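Local coordinates for putative extracellular solute-binding protein (Bordetella bronchiseptica, PDB 4P56), which binds mandelate and probably delivers it, as the periplasmic solute receptor, to a TRAP-type membrane transporter, at residues A[83-93]-A[236-246]; A[114-125]-A[140-148]. All blocks are in the same frame, centred on the assembly; numbering follows the deposited sequence.

Contact 1 (A[83-93]-A[236-246]); sequences GLVDVTFVSHA and DTHAVIINRDA. With RMN ((R)-mandelic acid), chain D.
Strands 87-91 and 237-242 run antiparallel, their axes at 156° and 4.6 Å apart at closest approach. Thr88 pairs with Ile241 and Val90 with Ala239 as hydrogen-bonded pairs, each joined by two N-H...O=C bonds; Asn243 N to Asp86 O and His92 N to Thr237 O extend the pairing at the two ends. On one face of the sheet Val87 CG2 packs on CG1 and CD1 of Ile242, while the rings of Phe89 and His238 project together from neighbouring strands, Phe89 CD2 near His238 ND1. The other face brings Thr88 CG2 against CG1 of Ile241; past the end of strand 87-91 the His92 ring approaches Ala239 obliquely, NE2 3.5 Å from Ala239 CB. His92 ND1 meets Thr237 OG1 at 2.8 Å near the ring plane, and His92 NE2 is hydrogen-bonded to His135 NE2. Asn243 N-caps the following helix, its OD1 taking the N-H of Ala246 at 2.9 Å. At the opposite end Ser91 OG, anti to the backbone N (chi1 170°), donates to the syn lone pair of Asp236 OD2 over 2.6 Å and accepts from Ala93 N, closing an ST turn. The same OD2 receives the (R)-mandelate hydroxyl O8 at 2.8 Å and a weak bond from His238 NE2, whose ND1 is held by Tyr144 OH. Ser91 is thus a second-shell residue placed to hold a ligand-binding carboxylate in the solute pocket of this family 7 binding protein.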
loop_
_atom_site.group_PDB
_atom_site.type_symbol
_atom_site.label_atom_id
_atom_site.label_comp_id
_atom_site.label_asym_id
_atom_site.label_seq_id
_atom_site.Cartn_x
_atom_site.Cartn_y
_atom_site.Cartn_z
ATOM N N GLY A 83 14.181 18.289 1.519
ATOM C CA GLY A 83 14.001 19.286 0.471
ATOM C C GLY A 83 14.654 18.949 -0.871
ATOM O O GLY A 83 14.782 19.811 -1.749
ATOM N N LEU A 84 15.081 17.700 -1.024
ATOM C CA LEU A 84 15.661 17.211 -2.277
ATOM C C LEU A 84 14.612 17.139 -3.373
ATOM O O LEU A 84 14.892 17.421 -4.560
ATOM C CB LEU A 84 16.302 15.832 -2.061
ATOM C CG LEU A 84 16.914 15.140 -3.289
ATOM C CD1 LEU A 84 18.054 16.004 -3.900
ATOM C CD2 LEU A 84 17.399 13.784 -2.858
ATOM N N VAL A 85 13.390 16.786 -2.984
ATOM C CA VAL A 85 12.238 16.834 -3.895
ATOM C C VAL A 85 11.054 17.316 -3.107
ATOM O O VAL A 85 11.066 17.272 -1.868
ATOM C CB VAL A 85 11.888 15.444 -4.520
ATOM C CG1 VAL A 85 13.063 14.938 -5.352
ATOM C CG2 VAL A 85 11.497 14.435 -3.446
ATOM N N ASP A 86 10.015 17.774 -3.806
ATOM C CA ASP A 86 8.902 18.417 -3.137
ATOM C C ASP A 86 7.807 17.422 -2.711
ATOM O O ASP A 86 7.211 17.600 -1.650
ATOM C CB ASP A 86 8.265 19.475 -4.035
ATOM C CG ASP A 86 9.169 20.685 -4.259
ATOM O OD1 ASP A 86 9.735 21.199 -3.266
ATOM O OD2 ASP A 86 9.326 21.104 -5.431
ATOM N N VAL A 87 7.559 16.410 -3.537
ATOM C CA VAL A 87 6.446 15.492 -3.348
ATOM C C VAL A 87 6.864 14.061 -3.652
ATOM O O VAL A 87 7.643 13.808 -4.563
ATOM C CB VAL A 87 5.268 15.869 -4.284
ATOM C CG1 VAL A 87 4.122 14.866 -4.193
ATOM C CG2 VAL A 87 4.806 17.319 -3.973
ATOM N N THR A 88 6.366 13.119 -2.865
ATOM C CA THR A 88 6.520 11.735 -3.232
ATOM C C THR A 88 5.457 10.871 -2.585
ATOM O O THR A 88 4.603 11.376 -1.875
ATOM C CB THR A 88 7.905 11.186 -2.837
ATOM O OG1 THR A 88 8.139 9.999 -3.577
ATOM C CG2 THR A 88 7.949 10.874 -1.366
ATOM N N PHE A 89 5.539 9.568 -2.847
ATOM C CA PHE A 89 4.754 8.575 -2.100
ATOM C C PHE A 89 5.692 7.602 -1.402
ATOM O O PHE A 89 6.785 7.310 -1.903
ATOM C CB PHE A 89 3.808 7.813 -3.024
ATOM C CG PHE A 89 4.505 7.107 -4.143
ATOM C CD1 PHE A 89 4.904 7.790 -5.279
ATOM C CD2 PHE A 89 4.765 5.754 -4.059
ATOM C CE1 PHE A 89 5.569 7.141 -6.324
ATOM C CE2 PHE A 89 5.431 5.090 -5.109
ATOM C CZ PHE A 89 5.812 5.775 -6.230
ATOM N N VAL A 90 5.282 7.122 -0.232
ATOM C CA VAL A 90 6.128 6.215 0.533
ATOM C C VAL A 90 5.275 5.066 1.008
ATOM O O VAL A 90 4.101 5.258 1.306
ATOM C CB VAL A 90 6.761 6.918 1.768
ATOM C CG1 VAL A 90 7.740 7.994 1.344
ATOM C CG2 VAL A 90 5.687 7.501 2.675
ATOM N N SER A 91 5.864 3.877 1.082
ATOM C CA SER A 91 5.137 2.744 1.608
ATOM C C SER A 91 5.357 2.632 3.112
ATOM O O SER A 91 6.476 2.607 3.571
ATOM C CB SER A 91 5.560 1.423 0.968
ATOM O OG SER A 91 4.966 0.355 1.712
ATOM N N HIS A 92 4.263 2.501 3.843
ATOM C CA HIS A 92 4.324 2.378 5.283
ATOM C C HIS A 92 5.026 1.112 5.714
ATOM O O HIS A 92 5.554 1.039 6.818
ATOM C CB HIS A 92 2.920 2.448 5.842
ATOM C CG HIS A 92 2.390 3.831 5.797
ATOM N ND1 HIS A 92 1.111 4.141 5.388
ATOM C CD2 HIS A 92 2.972 4.998 6.131
ATOM C CE1 HIS A 92 0.938 5.446 5.442
ATOM N NE2 HIS A 92 2.055 5.992 5.900
ATOM N N ALA A 93 5.074 0.142 4.819
ATOM C CA ALA A 93 5.809 -1.093 5.075
ATOM C C ALA A 93 7.334 -0.919 5.114
ATOM O O ALA A 93 8.044 -1.780 5.634
ATOM C CB ALA A 93 5.434 -2.163 4.001
ATOM N N ASP A 236 -1.358 -3.081 2.136
ATOM C CA ASP A 236 -0.290 -2.126 2.473
ATOM C C ASP A 236 -0.855 -0.746 2.193
ATOM O O ASP A 236 -1.748 -0.596 1.335
ATOM C CB ASP A 236 0.959 -2.361 1.620
ATOM C CG ASP A 236 2.088 -1.377 1.935
ATOM O OD1 ASP A 236 2.224 -0.911 3.108
ATOM O OD2 ASP A 236 2.842 -1.051 0.983
ATOM N N THR A 237 -0.381 0.247 2.946
ATOM C CA THR A 237 -0.841 1.620 2.760
ATOM C C THR A 237 0.354 2.434 2.324
ATOM O O THR A 237 1.465 2.142 2.726
ATOM C CB THR A 237 -1.475 2.213 4.041
ATOM O OG1 THR A 237 -0.631 1.986 5.176
ATOM C CG2 THR A 237 -2.853 1.547 4.330
ATOM N N HIS A 238 0.113 3.441 1.503
ATOM C CA HIS A 238 1.125 4.404 1.170
ATOM C C HIS A 238 0.673 5.784 1.610
ATOM O O HIS A 238 -0.522 6.042 1.742
ATOM C CB HIS A 238 1.332 4.440 -0.350
ATOM C CG HIS A 238 1.913 3.195 -0.923
ATOM N ND1 HIS A 238 2.114 3.043 -2.280
ATOM C CD2 HIS A 238 2.298 2.027 -0.350
ATOM C CE1 HIS A 238 2.629 1.847 -2.513
ATOM N NE2 HIS A 238 2.746 1.212 -1.358
ATOM N N ALA A 239 1.627 6.682 1.794
ATOM C CA ALA A 239 1.314 8.078 2.099
ATOM C C ALA A 239 1.790 8.979 0.968
ATOM O O ALA A 239 2.864 8.777 0.433
ATOM C CB ALA A 239 1.974 8.494 3.407
ATOM N N VAL A 240 0.994 9.992 0.613
ATOM C CA VAL A 240 1.499 11.039 -0.262
ATOM C C VAL A 240 1.875 12.261 0.625
ATOM O O VAL A 240 1.061 12.745 1.427
ATOM C CB VAL A 240 0.457 11.410 -1.316
ATOM C CG1 VAL A 240 0.948 12.599 -2.137
ATOM C CG2 VAL A 240 0.188 10.219 -2.211
ATOM N N ILE A 241 3.107 12.738 0.478
ATOM C CA ILE A 241 3.680 13.744 1.349
ATOM C C ILE A 241 4.275 14.914 0.546
ATOM O O ILE A 241 4.638 14.762 -0.628
ATOM C CB ILE A 241 4.763 13.124 2.287
ATOM C CG1 ILE A 241 5.844 12.427 1.493
ATOM C CG2 ILE A 241 4.138 12.045 3.228
ATOM C CD1 ILE A 241 7.052 12.023 2.296
ATOM N N ILE A 242 4.342 16.085 1.188
ATOM C CA ILE A 242 4.944 17.257 0.578
ATOM C C ILE A 242 5.830 17.980 1.567
ATOM O O ILE A 242 5.578 18.024 2.777
ATOM C CB ILE A 242 3.858 18.205 -0.034
ATOM C CG1 ILE A 242 4.523 19.351 -0.780
ATOM C CG2 ILE A 242 2.909 18.716 1.053
ATOM C CD1 ILE A 242 3.548 20.125 -1.702
ATOM N N ASN A 243 6.922 18.501 1.043
ATOM C CA ASN A 243 7.850 19.244 1.849
ATOM C C ASN A 243 7.124 20.478 2.406
ATOM O O ASN A 243 6.360 21.144 1.682
ATOM C CB ASN A 243 9.012 19.685 0.969
ATOM C CG ASN A 243 9.952 20.632 1.696
ATOM O OD1 ASN A 243 9.750 21.835 1.653
ATOM N ND2 ASN A 243 10.943 20.089 2.391
ATOM N N ARG A 244 7.340 20.784 3.684
ATOM C CA ARG A 244 6.567 21.848 4.329
ATOM C C ARG A 244 6.903 23.234 3.801
ATOM O O ARG A 244 6.040 24.105 3.714
ATOM C CB ARG A 244 6.769 21.815 5.857
ATOM C CG ARG A 244 6.082 20.640 6.490
ATOM C CD ARG A 244 6.331 20.607 8.001
ATOM N NE ARG A 244 5.415 19.653 8.599
ATOM C CZ ARG A 244 5.565 19.125 9.806
ATOM N NH1 ARG A 244 6.604 19.465 10.562
ATOM N NH2 ARG A 244 4.678 18.240 10.240
ATOM N N ASP A 245 8.166 23.455 3.483
ATOM C CA ASP A 245 8.578 24.748 2.927
ATOM C C ASP A 245 7.956 24.979 1.542
ATOM O O ASP A 245 7.484 26.081 1.232
ATOM C CB ASP A 245 10.096 24.818 2.877
ATOM C CG ASP A 245 10.711 24.928 4.276
ATOM O OD1 ASP A 245 10.015 25.471 5.158
ATOM O OD2 ASP A 245 11.860 24.470 4.494
ATOM N N ALA A 246 7.903 23.923 0.739
ATOM C CA ALA A 246 7.276 24.009 -0.588
ATOM C C ALA A 246 5.788 24.340 -0.466
ATOM O O ALA A 246 5.266 25.213 -1.160
ATOM C CB ALA A 246 7.465 22.722 -1.326
HETATM C C1 RMN D . 3.932 -2.407 -2.971
HETATM C C2 RMN D . 4.495 -1.287 -3.565
HETATM C C3 RMN D . 4.234 -0.986 -4.890
HETATM C C4 RMN D . 3.439 -1.824 -5.653
HETATM C C5 RMN D . 2.881 -2.956 -5.065
HETATM C C6 RMN D . 3.130 -3.235 -3.731
HETATM C C7 RMN D . 4.233 -2.740 -1.535
HETATM C C10 RMN D . 5.181 -3.901 -1.501
HETATM O O8 RMN D . 3.121 -3.146 -0.833
HETATM O O11 RMN D . 4.768 -5.111 -1.481
HETATM O O12 RMN D . 6.427 -3.676 -1.553
#

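Contact 2 (A[114-125]-A[140-148]); sequences ATSRSIAAWDTY and LLGIYAHGP. With RMN ((R)-mandelic acid), chain D.
Tyr125 turns one ring face to Ile143, whose CD1 sits 3.5 Å above the ring plane, a CH-pi contact with the two side chains meeting nearly perpendicular. Leu140 CD2 reaches Tyr125 CE1 obliquely and also lies in plane at the edge of the indole of Trp122, 4.0 Å from CZ3. Trp122, its CG anti to the backbone N (chi1 168°), lays its six-membered ring along the strand backbone, with Gly142 CA over one face, 4.1 Å from the ring centroid. Leu141 and Gly142 together stand opposite the single residue Val240 of the neighbouring strand, a classic beta bulge, so the indole covers the strand at the bulge. Helix 114-129 packs on edge strand 139-145 of the three-stranded antiparallel sheet, the short segments running at 147° to each other. Farther along, Ser118 OG accepts the N-H of Ala145 at 2.9 Å in a nearly straight bond (170°) and donates to Ala114 O at 2.6 Å; Ser118 N reaches that carbonyl from its other face. Ala145 CB rests on Arg117 CD, 3.6 Å away. A water in the guanidinium plane accepts from Arg117 NE and donates to His146 O, while Arg117 NH1 hydrogen-bonds to Ala105 O and Ser110 OG. His146 ND1 donates a hydrogen bond to Gly147 O almost in the ring plane at 2.7 Å, which fixes the ring's rotation and leaves its NE2 edge turned to the (R)-mandelate hydroxyl O8.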
loop_
_atom_site.group_PDB
_atom_site.type_symbol
_atom_site.label_atom_id
_atom_site.label_comp_id
_atom_site.label_asym_id
_atom_site.label_seq_id
_atom_site.Cartn_x
_atom_site.Cartn_y
_atom_site.Cartn_z
ATOM N N ALA A 114 -9.197 -1.897 -3.279
ATOM C CA ALA A 114 -8.328 -0.797 -2.917
ATOM C C ALA A 114 -9.140 0.475 -2.666
ATOM O O ALA A 114 -8.761 1.290 -1.831
ATOM C CB ALA A 114 -7.322 -0.538 -4.011
ATOM N N THR A 115 -10.229 0.670 -3.407
ATOM C CA THR A 115 -11.028 1.880 -3.239
ATOM C C THR A 115 -11.638 1.980 -1.858
ATOM O O THR A 115 -11.469 2.995 -1.154
ATOM C CB THR A 115 -12.104 2.011 -4.334
ATOM O OG1 THR A 115 -11.453 2.186 -5.594
ATOM C CG2 THR A 115 -13.016 3.246 -4.078
ATOM N N SER A 116 -12.367 0.956 -1.444
ATOM C CA SER A 116 -12.985 0.987 -0.120
ATOM C C SER A 116 -11.944 1.110 1.014
ATOM O O SER A 116 -12.084 1.955 1.924
ATOM C CB SER A 116 -13.876 -0.255 0.063
ATOM O OG SER A 116 -13.053 -1.411 0.082
ATOM N N ARG A 117 -10.875 0.318 0.936
ATOM C CA ARG A 117 -9.811 0.357 1.966
ATOM C C ARG A 117 -9.077 1.701 2.031
ATOM O O ARG A 117 -8.735 2.176 3.124
ATOM C CB ARG A 117 -8.793 -0.746 1.711
ATOM C CG ARG A 117 -7.929 -1.070 2.904
ATOM C CD ARG A 117 -6.818 -2.061 2.516
ATOM N NE ARG A 117 -7.293 -3.361 2.072
ATOM C CZ ARG A 117 -7.542 -4.378 2.896
ATOM N NH1 ARG A 117 -7.417 -4.235 4.214
ATOM N NH2 ARG A 117 -7.928 -5.536 2.408
ATOM N N SER A 118 -8.814 2.299 0.869
ATOM C CA SER A 118 -8.140 3.590 0.820
ATOM C C SER A 118 -8.989 4.660 1.494
ATOM O O SER A 118 -8.514 5.431 2.321
ATOM C CB SER A 118 -7.894 4.030 -0.633
ATOM O OG SER A 118 -6.980 3.176 -1.294
ATOM N N ILE A 119 -10.253 4.730 1.107
ATOM C CA ILE A 119 -11.133 5.759 1.640
ATOM C C ILE A 119 -11.283 5.575 3.140
ATOM O O ILE A 119 -11.152 6.528 3.893
ATOM C CB ILE A 119 -12.506 5.732 0.963
ATOM C CG1 ILE A 119 -12.362 6.245 -0.461
ATOM C CG2 ILE A 119 -13.491 6.613 1.729
ATOM C CD1 ILE A 119 -13.493 5.873 -1.343
ATOM N N ALA A 120 -11.541 4.349 3.572
ATOM C CA ALA A 120 -11.753 4.092 4.990
ATOM C C ALA A 120 -10.461 4.290 5.771
ATOM O O ALA A 120 -10.470 4.817 6.889
ATOM C CB ALA A 120 -12.327 2.675 5.205
ATOM N N ALA A 121 -9.330 3.923 5.182
ATOM C CA ALA A 121 -8.052 4.117 5.878
ATOM C C ALA A 121 -7.760 5.590 6.102
ATOM O O ALA A 121 -7.397 5.994 7.202
ATOM C CB ALA A 121 -6.910 3.477 5.120
ATOM N N TRP A 122 -7.874 6.395 5.053
ATOM C CA TRP A 122 -7.647 7.829 5.199
ATOM C C TRP A 122 -8.638 8.464 6.164
ATOM O O TRP A 122 -8.255 9.261 7.010
ATOM C CB TRP A 122 -7.694 8.576 3.858
ATOM C CG TRP A 122 -7.741 10.045 4.124
ATOM C CD1 TRP A 122 -8.802 10.875 3.974
ATOM C CD2 TRP A 122 -6.676 10.836 4.678
ATOM N NE1 TRP A 122 -8.463 12.146 4.393
ATOM C CE2 TRP A 122 -7.163 12.143 4.830
ATOM C CE3 TRP A 122 -5.353 10.549 5.062
ATOM C CZ2 TRP A 122 -6.376 13.179 5.345
ATOM C CZ3 TRP A 122 -4.574 11.556 5.586
ATOM C CH2 TRP A 122 -5.077 12.869 5.717
ATOM N N ASP A 123 -9.914 8.164 6.017
ATOM C CA ASP A 123 -10.915 8.824 6.845
ATOM C C ASP A 123 -10.596 8.517 8.312
ATOM O O ASP A 123 -10.705 9.385 9.181
ATOM C CB ASP A 123 -12.337 8.374 6.486
ATOM C CG ASP A 123 -12.884 9.046 5.212
ATOM O OD1 ASP A 123 -12.291 10.034 4.740
ATOM O OD2 ASP A 123 -13.932 8.596 4.678
ATOM N N THR A 124 -10.166 7.293 8.585
ATOM C CA THR A 124 -9.909 6.875 9.974
ATOM C C THR A 124 -8.650 7.596 10.481
ATOM O O THR A 124 -8.638 8.134 11.602
ATOM C CB THR A 124 -9.727 5.358 10.044
ATOM O OG1 THR A 124 -10.951 4.698 9.628
ATOM C CG2 THR A 124 -9.363 4.911 11.446
ATOM N N TYR A 125 -7.601 7.585 9.653
ATOM C CA TYR A 125 -6.309 8.197 9.995
ATOM C C TYR A 125 -6.476 9.697 10.256
ATOM O O TYR A 125 -5.993 10.227 11.242
ATOM C CB TYR A 125 -5.255 7.956 8.878
ATOM C CG TYR A 125 -3.817 8.000 9.409
ATOM C CD1 TYR A 125 -3.137 9.187 9.512
ATOM C CD2 TYR A 125 -3.195 6.852 9.883
ATOM C CE1 TYR A 125 -1.835 9.240 10.032
ATOM C CE2 TYR A 125 -1.910 6.894 10.413
ATOM C CZ TYR A 125 -1.233 8.095 10.480
ATOM O OH TYR A 125 0.050 8.139 11.019
ATOM N N LEU A 140 1.580 15.623 5.542
ATOM C CA LEU A 140 0.865 14.454 5.040
ATOM C C LEU A 140 -0.349 14.934 4.252
ATOM O O LEU A 140 -1.245 15.555 4.799
ATOM C CB LEU A 140 0.407 13.571 6.204
ATOM C CG LEU A 140 -0.420 12.330 5.866
ATOM C CD1 LEU A 140 0.335 11.359 4.970
ATOM C CD2 LEU A 140 -0.904 11.631 7.142
ATOM N N LEU A 141 -0.383 14.631 2.967
ATOM C CA LEU A 141 -1.516 15.042 2.135
ATOM C C LEU A 141 -2.624 13.965 2.157
ATOM O O LEU A 141 -3.809 14.283 2.204
ATOM C CB LEU A 141 -1.066 15.318 0.704
ATOM C CG LEU A 141 -0.192 16.543 0.504
ATOM C CD1 LEU A 141 0.273 16.623 -0.949
ATOM C CD2 LEU A 141 -0.914 17.883 0.903
ATOM N N GLY A 142 -2.245 12.696 2.133
ATOM C CA GLY A 142 -3.244 11.642 2.057
ATOM C C GLY A 142 -2.626 10.264 2.149
ATOM O O GLY A 142 -1.406 10.137 2.107
ATOM N N ILE A 143 -3.480 9.257 2.298
ATOM C CA ILE A 143 -3.055 7.884 2.383
ATOM C C ILE A 143 -3.961 7.084 1.462
ATOM O O ILE A 143 -5.121 7.415 1.278
ATOM C CB ILE A 143 -3.176 7.346 3.825
ATOM C CG1 ILE A 143 -2.138 7.998 4.732
ATOM C CG2 ILE A 143 -3.029 5.834 3.846
ATOM C CD1 ILE A 143 -2.406 7.752 6.241
ATOM N N TYR A 144 -3.425 6.032 0.880
ATOM C CA TYR A 144 -4.214 5.092 0.110
ATOM C C TYR A 144 -3.681 3.681 0.420
ATOM O O TYR A 144 -2.650 3.518 1.053
ATOM C CB TYR A 144 -4.149 5.394 -1.415
ATOM C CG TYR A 144 -2.746 5.363 -2.018
ATOM C CD1 TYR A 144 -2.120 4.173 -2.314
ATOM C CD2 TYR A 144 -2.061 6.525 -2.274
ATOM C CE1 TYR A 144 -0.848 4.140 -2.850
ATOM C CE2 TYR A 144 -0.782 6.511 -2.812
ATOM C CZ TYR A 144 -0.181 5.312 -3.089
ATOM O OH TYR A 144 1.091 5.284 -3.622
ATOM N N ALA A 145 -4.390 2.676 -0.063
ATOM C CA ALA A 145 -3.984 1.282 0.139
ATOM C C ALA A 145 -4.122 0.586 -1.185
ATOM O O ALA A 145 -4.924 1.019 -2.014
ATOM C CB ALA A 145 -4.875 0.630 1.153
ATOM N N HIS A 146 -3.366 -0.488 -1.403
ATOM C CA HIS A 146 -3.604 -1.288 -2.587
ATOM C C HIS A 146 -4.697 -2.335 -2.336
ATOM O O HIS A 146 -5.336 -2.343 -1.277
ATOM C CB HIS A 146 -2.290 -1.878 -3.162
ATOM C CG HIS A 146 -1.588 -2.919 -2.318
ATOM N ND1 HIS A 146 -2.183 -4.091 -1.884
ATOM C CD2 HIS A 146 -0.278 -3.029 -1.972
ATOM C CE1 HIS A 146 -1.291 -4.834 -1.256
ATOM N NE2 HIS A 146 -0.119 -4.211 -1.294
ATOM N N GLY A 147 -4.914 -3.204 -3.305
ATOM C CA GLY A 147 -5.988 -4.167 -3.201
ATOM C C GLY A 147 -5.620 -5.358 -2.353
ATOM O O GLY A 147 -4.589 -5.359 -1.688
ATOM N N PRO A 148 -6.484 -6.375 -2.355
ATOM C CA PRO A 148 -6.283 -7.600 -1.592
ATOM C C PRO A 148 -4.945 -8.237 -1.939
ATOM O O PRO A 148 -4.648 -8.430 -3.124
ATOM C CB PRO A 148 -7.405 -8.521 -2.083
ATOM C CG PRO A 148 -8.404 -7.651 -2.711
ATOM C CD PRO A 148 -7.757 -6.372 -3.102
HETATM C C1 RMN D . 3.932 -2.407 -2.971
HETATM C C2 RMN D . 4.495 -1.287 -3.565
HETATM C C3 RMN D . 4.234 -0.986 -4.890
HETATM C C4 RMN D . 3.439 -1.824 -5.653
HETATM C C5 RMN D . 2.881 -2.956 -5.065
HETATM C C6 RMN D . 3.130 -3.235 -3.731
HETATM C C7 RMN D . 4.233 -2.740 -1.535
HETATM C C10 RMN D . 5.181 -3.901 -1.501
HETATM O O8 RMN D . 3.121 -3.146 -0.833
HETATM O O11 RMN D . 4.768 -5.111 -1.481
HETATM O O12 RMN D . 6.427 -3.676 -1.553
HETATM O O HOH W 1 -7.737 -3.526 -0.615
#

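Contacts 1 and 2 share one three-stranded antiparallel sheet, with 237-242 in the middle between 87-91 and 139-145; their centres lie about 15 Å apart. The backbone joins them where His238 N approaches Tyr144 O at 2.8 Å and Val240 O approaches Leu141 N at 2.8 Å, both probable hydrogen bonds. Tyr144 OH of contact 2 also bonds to His238 ND1 of contact 1, consistent with a second-shell tyrosine orienting a pocket histidine. Both contacts converge on the (R)-mandelate hydroxyl O8, which His146 NE2 of contact 2 approaches to 3.4 Å. Tyr94 and Arg170, outside both contacts, also hydrogen-bond the ligand.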